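Local coordinates for protein BIFUNCTIONAL PROTEIN Proline utilization A (PutA) (Corynebacterium freiburgense, PDB 5UX5) that probably oxidises proline to glutamate in two steps, with an FAD-dependent proline dehydrogenase and an NAD-dependent aldehyde dehydrogenase in one polypeptide, at residues Q265-P269 against P317-A321; G300-S304 against R418-N422; L312-Y316 against S470-P474. All blocks are in the same frame, centred on the assembly; numbering follows the deposited sequence.

Contact 1 of 3, residues Q265-P269 against P317-A321; sequences QAYLP and PAPYA. With FAD (flavin-adenine dinucleotide), chain E.
Tyr-267 and Pro-319 meet ring on ring in a buried loop-to-loop contact at one mouth of the proline dehydrogenase barrel, where the loop after strand 260-265 meets the one between helices 303-313 and 323-337. CB of Pro-319 stands 3.8 Å from the centroid of the Tyr-267 ring, 17° off its normal: a CH-pi contact over the face, displaced toward the rim. The two side chains run the same way, and a chi1 of 70°, with CG of Tyr-267 between the backbone N and the carbonyl carbon, turns the phenol alongside the proline. A second proline-on-tyrosine contact, with the roles of the segments exchanged, is made by Pro-269 and Tyr-320. These side chains point in opposing senses as they pass, CD of Pro-269 lying 4.0 Å from the Tyr-320 centroid and nearly on the normal. The edge of that ring receives Ala-266 O in its plane, 3.4 Å from CE2 of Tyr-320. Between the two CH-pi contacts Tyr-320 N donates to Tyr-267 O over 2.9 Å, the sole hydrogen bond joining the segments; the same carbonyl receives the CA-H of Pro-319 at 3.1 Å. Leu-268 adds an apolar touch, its CD2 3.8 Å from CB of Ala-318. The hydroxyl of Tyr-320 is held by Ala-455 O. Gln-265 NE2 gives a 2.7 Å hydrogen bond to FAD O2 and another to Glu-234 O. A type I turn from Gln-265 to Leu-268 follows this flavin contact, while Tyr-320 O of the opposing loop approaches FAD C2A on the adenine side, as befits a cofactor site built from the strand-end loops of a TIM barrel.

Contact 2 of 3, residues G300-S304 against R418-N422; sequences GANLS and RLEEN. With FAD (flavin-adenine dinucleotide), chain E.
The FAD site of the proline dehydrogenase barrel is closed here by Ala-301 and Asn-422, which bring the loop leading into helix 303-313 against the end of helix 408-421. Their meeting is one of proximity: ND2 of Asn-422 lies 3.5 Å from Ala-301 O, and no hydrogen bond crosses between the segments. One N-H of the amide is used within its own segment: ND2 donates back to Arg-418 O at 3.0 Å with an N-H...O angle of 170°, using an in-plane lone pair of that carbonyl. The acceptor lies only 7° out of the amide plane, which fixes the rotation of the group and turns OD1 toward the ribose. Arg-418 bends at chi2 (-89°), bringing CD to 3.9 Å from CB of Ala-301; its NH1 also comes near Ala-301 O, but at an angle too poor for a bond. Farther along, the carboxylate of Glu-421 faces OG of Ser-304 without bonding it.

FAD provides most of the polar contacts of 300-304. Gly-300 N donates to FAD O2' over 2.6 Å, while Gly-300 O accepts from FAD O2B at 2.6 Å and, weakly, from FAD O3'. Ala-301 N reaches the flavin carbonyl O2 at 2.9 Å. On the adenine, CD2 of Leu-303 rests 3.5 Å from FAD C5A. The O3B hydroxyl lies within bonding range of both Gly-300 O and Asn-422 OD1. Backbone groups thus read the cofactor's hydroxyls and flavin carbonyl, and this is consistent with FAD bridging the segments, with the Asn-422 side of the bridge undecided.

Contact 3 of 3, residues L312-Y316 against S470-P474; sequences LHGWY and SDSDP
Ser-470 meets the end of helix 303-313 where the loop leading on to helix 477-484 packs against the helical shell of the proline dehydrogenase barrel. Its CB points at the helix terminus and sits 3.3 Å from His-313 O, with Gly-314 O slightly farther away. The backbones are nearest here, 5.3 Å between CA of Ser-470 and CA of Gly-314. Gly-314 leaves the helix with positive phi, and Trp-315, the next residue, extends its indole to the loop.

Asp-471 supplies the one hydrogen bond between the segments, and does so with its backbone. Trp-315 NE1 donates to Asp-471 O over 3.2 Å; the acceptor lies 1° from the indole plane, whereas the donor is tilted from the carbonyl plane. The Asp-471 and His-313 side chains cross nearly perpendicularly, without a bond. Asp-471 OD1 is bonded to Ser-558, on helix 550-574, and His-313 ND1 to Asp-309 O, so one polar atom of each is held outside the contact.

Ser-472 points its CB away; its carbonyl O lies at the indole edge, 3.6 Å from Trp-315 CZ2. Its OG bonds Asp-554, a second tie to helix 550-574.

Asp-473 covers one face of the indole. With CG anti to the backbone N (chi1 -171°), its carboxylate is laid over the ring system, the two planes only 6° apart. The group is pinned from outside by a salt bridge from OD2 to Arg-460 and by Ala-475 N at OD1. Trp-315 is thereby sandwiched: on one face lies His-313 CB, 3.4 Å above the indole plane, and on the opposite face Asp-473 OD2, 3.9 Å above it.

Overall arrangement
From the N terminus the chain passes 265-269, then 300-304, 312-316 and 317-321, before reaching 418-422 and 470-474. Contact 1 closes a loop of 47 intervening residues, contact 2 one of 113 and contact 3 one of 153; every pair crosses and none nests. Contacts 1 and 2, centres 13 Å apart, touch directly, Tyr-267 packing on Gly-300 and Pro-319 on Leu-303, and both border FAD. Contact 3 adjoins contact 1 in sequence through 316-317 and shares helix 303-313 with contact 2, though about 9 Å separates their nearest atoms. That helix thus runs from the cofactor site to the loop that also bonds helix 550-574 of the aldehyde dehydrogenase part.

Contact 1 of 3, residues Q265-P269 against P317-A321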
# COMPACT_ATOMS: atom_id res chain seq x y z
N GLN A 265 -14.35 4.72 20.78
CA GLN A 265 -14.90 5.58 19.73
C GLN A 265 -16.27 5.03 19.35
O GLN A 265 -16.37 3.95 18.76
CB GLN A 265 -13.98 5.63 18.52
CG GLN A 265 -12.53 5.59 18.86
CD GLN A 265 -11.62 5.53 17.65
OE1 GLN A 265 -11.30 4.44 17.17
NE2 GLN A 265 -11.13 6.68 17.22
N ALA A 266 -17.33 5.80 19.65
CA ALA A 266 -18.69 5.37 19.34
C ALA A 266 -18.98 5.24 17.85
O ALA A 266 -19.94 4.55 17.50
CB ALA A 266 -19.71 6.35 19.92
N TYR A 267 -18.18 5.83 16.95
CA TYR A 267 -18.50 5.60 15.55
C TYR A 267 -18.10 4.21 15.08
O TYR A 267 -18.42 3.83 13.95
CB TYR A 267 -17.91 6.70 14.64
CG TYR A 267 -16.39 6.77 14.42
CD1 TYR A 267 -15.54 5.77 14.89
CD2 TYR A 267 -15.83 7.85 13.76
CE1 TYR A 267 -14.18 5.83 14.66
CE2 TYR A 267 -14.45 7.93 13.54
CZ TYR A 267 -13.63 6.92 14.00
OH TYR A 267 -12.26 6.97 13.79
N LEU A 268 -17.45 3.42 15.92
CA LEU A 268 -17.22 2.03 15.60
C LEU A 268 -18.38 1.20 16.13
O LEU A 268 -18.57 1.12 17.35
CB LEU A 268 -15.92 1.55 16.19
CG LEU A 268 -14.69 2.32 15.72
CD1 LEU A 268 -13.51 1.63 16.31
CD2 LEU A 268 -14.62 2.30 14.19
N PRO A 269 -19.18 0.58 15.27
CA PRO A 269 -20.27 -0.25 15.79
C PRO A 269 -19.78 -1.31 16.77
O PRO A 269 -20.44 -1.56 17.78
CB PRO A 269 -20.88 -0.85 14.52
CG PRO A 269 -19.85 -0.67 13.47
CD PRO A 269 -19.15 0.60 13.80
N PRO A 317 -15.28 0.76 5.43
CA PRO A 317 -14.78 1.60 6.52
C PRO A 317 -15.19 1.00 7.86
O PRO A 317 -16.23 0.37 7.99
CB PRO A 317 -15.47 2.95 6.26
CG PRO A 317 -16.02 2.85 4.84
CD PRO A 317 -16.27 1.43 4.58
N ALA A 318 -14.30 1.10 8.83
CA ALA A 318 -14.63 0.63 10.17
C ALA A 318 -15.76 1.44 10.84
O ALA A 318 -16.54 0.84 11.60
CB ALA A 318 -13.36 0.61 11.03
N PRO A 319 -15.86 2.76 10.65
CA PRO A 319 -16.95 3.50 11.29
C PRO A 319 -18.26 3.34 10.54
O PRO A 319 -18.34 2.79 9.45
CB PRO A 319 -16.48 4.96 11.23
CG PRO A 319 -15.07 4.92 10.88
CD PRO A 319 -14.88 3.68 10.06
N TYR A 320 -19.32 3.81 11.18
CA TYR A 320 -20.64 3.79 10.60
C TYR A 320 -20.63 4.61 9.32
O TYR A 320 -19.81 5.50 9.16
CB TYR A 320 -21.65 4.40 11.56
CG TYR A 320 -22.05 3.57 12.74
CD1 TYR A 320 -22.90 2.49 12.60
CD2 TYR A 320 -21.60 3.88 14.03
CE1 TYR A 320 -23.30 1.73 13.69
CE2 TYR A 320 -21.99 3.12 15.13
CZ TYR A 320 -22.84 2.05 14.95
OH TYR A 320 -23.24 1.29 16.01
N ALA A 321 -21.62 4.34 8.45
CA ALA A 321 -21.73 5.05 7.18
C ALA A 321 -22.29 6.46 7.33
O ALA A 321 -21.97 7.33 6.52
CB ALA A 321 -22.60 4.26 6.21
PA FAD E . -20.63 16.30 16.73
O1A FAD E . -20.86 17.32 15.57
O2A FAD E . -21.78 15.81 17.48
O5B FAD E . -20.01 14.99 16.40
C5B FAD E . -19.10 14.91 15.31
C4B FAD E . -18.68 13.46 15.15
O4B FAD E . -19.64 12.73 14.45
C3B FAD E . -17.41 13.30 14.38
O3B FAD E . -16.24 13.50 15.09
C2B FAD E . -17.52 11.91 13.87
O2B FAD E . -16.98 10.99 14.76
C1B FAD E . -19.00 11.76 13.66
N9A FAD E . -19.39 11.92 12.26
C8A FAD E . -19.60 13.12 11.60
N7A FAD E . -19.92 12.87 10.31
C5A FAD E . -19.97 11.50 10.07
C6A FAD E . -20.26 10.70 8.95
N6A FAD E . -20.61 11.24 7.64
N1A FAD E . -20.22 9.37 9.07
C2A FAD E . -19.88 8.79 10.27
N3A FAD E . -19.58 9.54 11.38
C4A FAD E . -19.62 10.88 11.31
N1 FAD E . -11.31 11.31 19.24
C2 FAD E . -10.68 10.02 19.10
O2 FAD E . -10.86 9.32 17.94
N3 FAD E . -9.85 9.54 20.13
C4 FAD E . -9.65 10.27 21.30
O4 FAD E . -8.83 9.77 22.31
C4X FAD E . -10.42 11.53 21.53
N5 FAD E . -10.41 12.21 22.74
C5X FAD E . -11.18 13.36 22.93
C6 FAD E . -11.17 14.06 24.15
C7 FAD E . -11.95 15.21 24.29
C7M FAD E . -11.94 15.98 25.58
C8 FAD E . -12.75 15.65 23.27
C8M FAD E . -13.58 16.88 23.44
C9 FAD E . -12.77 14.97 22.07
C9A FAD E . -11.99 13.84 21.90
N10 FAD E . -12.05 13.15 20.65
C10 FAD E . -11.27 11.99 20.44
C1' FAD E . -12.88 13.69 19.55
C2' FAD E . -14.24 13.09 19.36
O2' FAD E . -14.09 11.79 18.92
C3' FAD E . -15.01 13.98 18.36
O3' FAD E . -14.34 13.92 17.15
C4' FAD E . -15.20 15.46 18.71
O4' FAD E . -15.18 15.71 20.06
C5' FAD E . -16.42 16.10 18.02
O5' FAD E . -17.64 15.37 18.10
P FAD E . -18.95 15.86 18.92
O1P FAD E . -19.62 14.82 19.90
O2P FAD E . -18.37 17.21 19.49
O3P FAD E . -19.86 16.74 17.91

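Contact 2 of 3, residues G300-S304 against R418-N422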
# COMPACT_ATOMS: atom_id res chain seq x y z
N GLY A 300 -15.33 9.89 17.63
CA GLY A 300 -14.26 9.40 16.77
C GLY A 300 -13.68 10.47 15.87
O GLY A 300 -14.44 11.21 15.23
N ALA A 301 -12.35 10.59 15.79
CA ALA A 301 -11.72 11.70 15.09
C ALA A 301 -10.99 11.30 13.81
O ALA A 301 -10.38 12.15 13.16
CB ALA A 301 -10.77 12.44 16.02
N ASN A 302 -11.08 10.04 13.38
CA ASN A 302 -10.23 9.54 12.31
C ASN A 302 -11.05 9.04 11.11
O ASN A 302 -10.62 8.12 10.40
CB ASN A 302 -9.32 8.45 12.86
CG ASN A 302 -8.22 8.08 11.90
OD1 ASN A 302 -7.49 8.94 11.38
ND2 ASN A 302 -8.11 6.78 11.62
N LEU A 303 -12.23 9.62 10.86
CA LEU A 303 -13.10 9.12 9.81
C LEU A 303 -12.46 9.22 8.42
O LEU A 303 -12.53 8.27 7.62
CB LEU A 303 -14.44 9.87 9.88
CG LEU A 303 -15.64 9.47 8.99
CD1 LEU A 303 -16.17 8.10 9.35
CD2 LEU A 303 -16.73 10.51 9.09
N SER A 304 -11.81 10.36 8.12
CA SER A 304 -11.15 10.55 6.83
C SER A 304 -10.18 9.42 6.53
O SER A 304 -10.34 8.69 5.55
CB SER A 304 -10.40 11.88 6.79
OG SER A 304 -11.27 13.00 6.63
N ARG A 418 -7.43 17.81 13.14
CA ARG A 418 -8.40 17.23 14.08
C ARG A 418 -9.53 18.20 14.40
O ARG A 418 -10.71 17.81 14.43
CB ARG A 418 -7.71 16.81 15.38
CG ARG A 418 -6.75 15.64 15.24
CD ARG A 418 -7.45 14.31 15.44
NE ARG A 418 -6.51 13.21 15.24
CZ ARG A 418 -6.34 12.57 14.08
NH1 ARG A 418 -7.05 12.92 13.01
NH2 ARG A 418 -5.46 11.59 14.00
N LEU A 419 -9.21 19.48 14.63
CA LEU A 419 -10.26 20.44 14.96
C LEU A 419 -11.13 20.81 13.76
O LEU A 419 -12.29 21.19 13.95
CB LEU A 419 -9.63 21.69 15.59
N GLU A 420 -10.62 20.69 12.53
CA GLU A 420 -11.39 21.04 11.34
C GLU A 420 -12.39 19.94 10.97
O GLU A 420 -13.61 20.15 10.98
CB GLU A 420 -10.45 21.31 10.15
CG GLU A 420 -10.06 22.77 9.98
CD GLU A 420 -9.13 22.98 8.79
OE1 GLU A 420 -8.71 21.97 8.18
OE2 GLU A 420 -8.83 24.16 8.48
N GLU A 421 -11.87 18.75 10.64
CA GLU A 421 -12.70 17.63 10.21
C GLU A 421 -13.81 17.27 11.20
O GLU A 421 -14.77 16.60 10.81
CB GLU A 421 -11.81 16.41 9.96
CG GLU A 421 -10.54 16.72 9.15
CD GLU A 421 -9.52 15.58 9.15
OE1 GLU A 421 -8.57 15.63 8.32
OE2 GLU A 421 -9.65 14.65 9.97
N ASN A 422 -13.72 17.69 12.46
CA ASN A 422 -14.69 17.24 13.47
C ASN A 422 -15.23 18.39 14.35
O ASN A 422 -15.77 19.39 13.87
CB ASN A 422 -14.05 16.16 14.39
CG ASN A 422 -13.25 15.09 13.62
OD1 ASN A 422 -13.81 14.11 13.14
ND2 ASN A 422 -11.94 15.28 13.54
PA FAD E . -20.63 16.30 16.73
O1A FAD E . -20.86 17.32 15.57
O2A FAD E . -21.78 15.81 17.48
O5B FAD E . -20.01 14.99 16.40
C5B FAD E . -19.10 14.91 15.31
C4B FAD E . -18.68 13.46 15.15
O4B FAD E . -19.64 12.73 14.45
C3B FAD E . -17.41 13.30 14.38
O3B FAD E . -16.24 13.50 15.09
C2B FAD E . -17.52 11.91 13.87
O2B FAD E . -16.98 10.99 14.76
C1B FAD E . -19.00 11.76 13.66
N9A FAD E . -19.39 11.92 12.26
C8A FAD E . -19.60 13.12 11.60
N7A FAD E . -19.92 12.87 10.31
C5A FAD E . -19.97 11.50 10.07
C6A FAD E . -20.26 10.70 8.95
N6A FAD E . -20.61 11.24 7.64
N1A FAD E . -20.22 9.37 9.07
C2A FAD E . -19.88 8.79 10.27
N3A FAD E . -19.58 9.54 11.38
C4A FAD E . -19.62 10.88 11.31
N1 FAD E . -11.31 11.31 19.24
C2 FAD E . -10.68 10.02 19.10
O2 FAD E . -10.86 9.32 17.94
N3 FAD E . -9.85 9.54 20.13
C4 FAD E . -9.65 10.27 21.30
O4 FAD E . -8.83 9.77 22.31
C4X FAD E . -10.42 11.53 21.53
N5 FAD E . -10.41 12.21 22.74
C5X FAD E . -11.18 13.36 22.93
C6 FAD E . -11.17 14.06 24.15
C7 FAD E . -11.95 15.21 24.29
C7M FAD E . -11.94 15.98 25.58
C8 FAD E . -12.75 15.65 23.27
C8M FAD E . -13.58 16.88 23.44
C9 FAD E . -12.77 14.97 22.07
C9A FAD E . -11.99 13.84 21.90
N10 FAD E . -12.05 13.15 20.65
C10 FAD E . -11.27 11.99 20.44
C1' FAD E . -12.88 13.69 19.55
C2' FAD E . -14.24 13.09 19.36
O2' FAD E . -14.09 11.79 18.92
C3' FAD E . -15.01 13.98 18.36
O3' FAD E . -14.34 13.92 17.15
C4' FAD E . -15.20 15.46 18.71
O4' FAD E . -15.18 15.71 20.06
C5' FAD E . -16.42 16.10 18.02
O5' FAD E . -17.64 15.37 18.10
P FAD E . -18.95 15.86 18.92
O1P FAD E . -19.62 14.82 19.90
O2P FAD E . -18.37 17.21 19.49
O3P FAD E . -19.86 16.74 17.91

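Contact 3 of 3, residues L312-Y316 against S470-P474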
# COMPACT_ATOMS: atom_id res chain seq x y z
N LEU A 312 -8.63 1.87 -0.25
CA LEU A 312 -7.39 1.33 -0.80
C LEU A 312 -7.38 -0.19 -0.80
O LEU A 312 -6.85 -0.81 -1.72
CB LEU A 312 -6.18 1.84 -0.00
CG LEU A 312 -5.75 3.29 -0.26
CD1 LEU A 312 -4.60 3.71 0.63
CD2 LEU A 312 -5.43 3.57 -1.76
N HIS A 313 -7.90 -0.81 0.26
CA HIS A 313 -7.82 -2.26 0.44
C HIS A 313 -9.03 -3.02 -0.04
O HIS A 313 -9.03 -4.25 0.03
CB HIS A 313 -7.61 -2.61 1.92
CG HIS A 313 -6.26 -2.27 2.42
ND1 HIS A 313 -5.90 -0.99 2.79
CD2 HIS A 313 -5.17 -3.04 2.63
CE1 HIS A 313 -4.64 -0.99 3.18
NE2 HIS A 313 -4.18 -2.23 3.10
N GLY A 314 -10.09 -2.32 -0.43
CA GLY A 314 -11.32 -2.99 -0.77
C GLY A 314 -12.08 -3.48 0.43
O GLY A 314 -12.69 -4.55 0.38
N TRP A 315 -12.06 -2.72 1.51
CA TRP A 315 -12.75 -3.07 2.74
C TRP A 315 -13.84 -2.05 3.00
O TRP A 315 -13.80 -0.94 2.46
CB TRP A 315 -11.79 -3.06 3.93
CG TRP A 315 -10.69 -4.04 3.90
CD1 TRP A 315 -10.70 -5.26 3.29
CD2 TRP A 315 -9.41 -3.91 4.53
NE1 TRP A 315 -9.50 -5.90 3.51
CE2 TRP A 315 -8.70 -5.09 4.27
CE3 TRP A 315 -8.80 -2.92 5.30
CZ2 TRP A 315 -7.39 -5.28 4.73
CZ3 TRP A 315 -7.51 -3.11 5.74
CH2 TRP A 315 -6.82 -4.28 5.46
N TYR A 316 -14.79 -2.41 3.88
CA TYR A 316 -15.69 -1.40 4.40
C TYR A 316 -14.93 -0.52 5.38
O TYR A 316 -14.03 -0.98 6.10
CB TYR A 316 -16.88 -2.02 5.12
CG TYR A 316 -17.83 -2.75 4.24
CD1 TYR A 316 -18.71 -2.06 3.43
CD2 TYR A 316 -17.84 -4.13 4.22
CE1 TYR A 316 -19.60 -2.74 2.61
CE2 TYR A 316 -18.70 -4.82 3.41
CZ TYR A 316 -19.58 -4.12 2.60
OH TYR A 316 -20.44 -4.80 1.78
N SER A 470 -9.43 -8.54 -2.23
CA SER A 470 -9.05 -7.78 -1.04
C SER A 470 -8.08 -8.57 -0.17
O SER A 470 -8.20 -9.79 -0.02
CB SER A 470 -10.26 -7.35 -0.20
OG SER A 470 -11.06 -8.45 0.15
N ASP A 471 -7.13 -7.86 0.42
CA ASP A 471 -6.12 -8.45 1.28
C ASP A 471 -6.71 -8.93 2.61
O ASP A 471 -7.80 -8.53 3.02
CB ASP A 471 -5.01 -7.45 1.60
CG ASP A 471 -4.21 -7.09 0.40
OD1 ASP A 471 -4.32 -7.81 -0.59
OD2 ASP A 471 -3.45 -6.10 0.45
N SER A 472 -5.92 -9.75 3.30
CA SER A 472 -6.27 -10.19 4.64
C SER A 472 -6.25 -9.00 5.60
O SER A 472 -5.36 -8.15 5.53
CB SER A 472 -5.32 -11.29 5.07
OG SER A 472 -5.34 -12.38 4.14
N ASP A 473 -7.23 -8.93 6.52
CA ASP A 473 -7.36 -7.79 7.42
C ASP A 473 -6.88 -8.17 8.83
O ASP A 473 -7.63 -8.80 9.59
CB ASP A 473 -8.82 -7.32 7.46
CG ASP A 473 -9.00 -6.00 8.23
OD1 ASP A 473 -8.05 -5.55 8.90
OD2 ASP A 473 -10.11 -5.41 8.14
N PRO A 474 -5.68 -7.76 9.25
CA PRO A 474 -5.22 -8.08 10.61
C PRO A 474 -5.91 -7.26 11.70
O PRO A 474 -5.57 -7.42 12.89
CB PRO A 474 -3.72 -7.80 10.57
CG PRO A 474 -3.52 -6.87 9.41
CD PRO A 474 -4.66 -7.06 8.45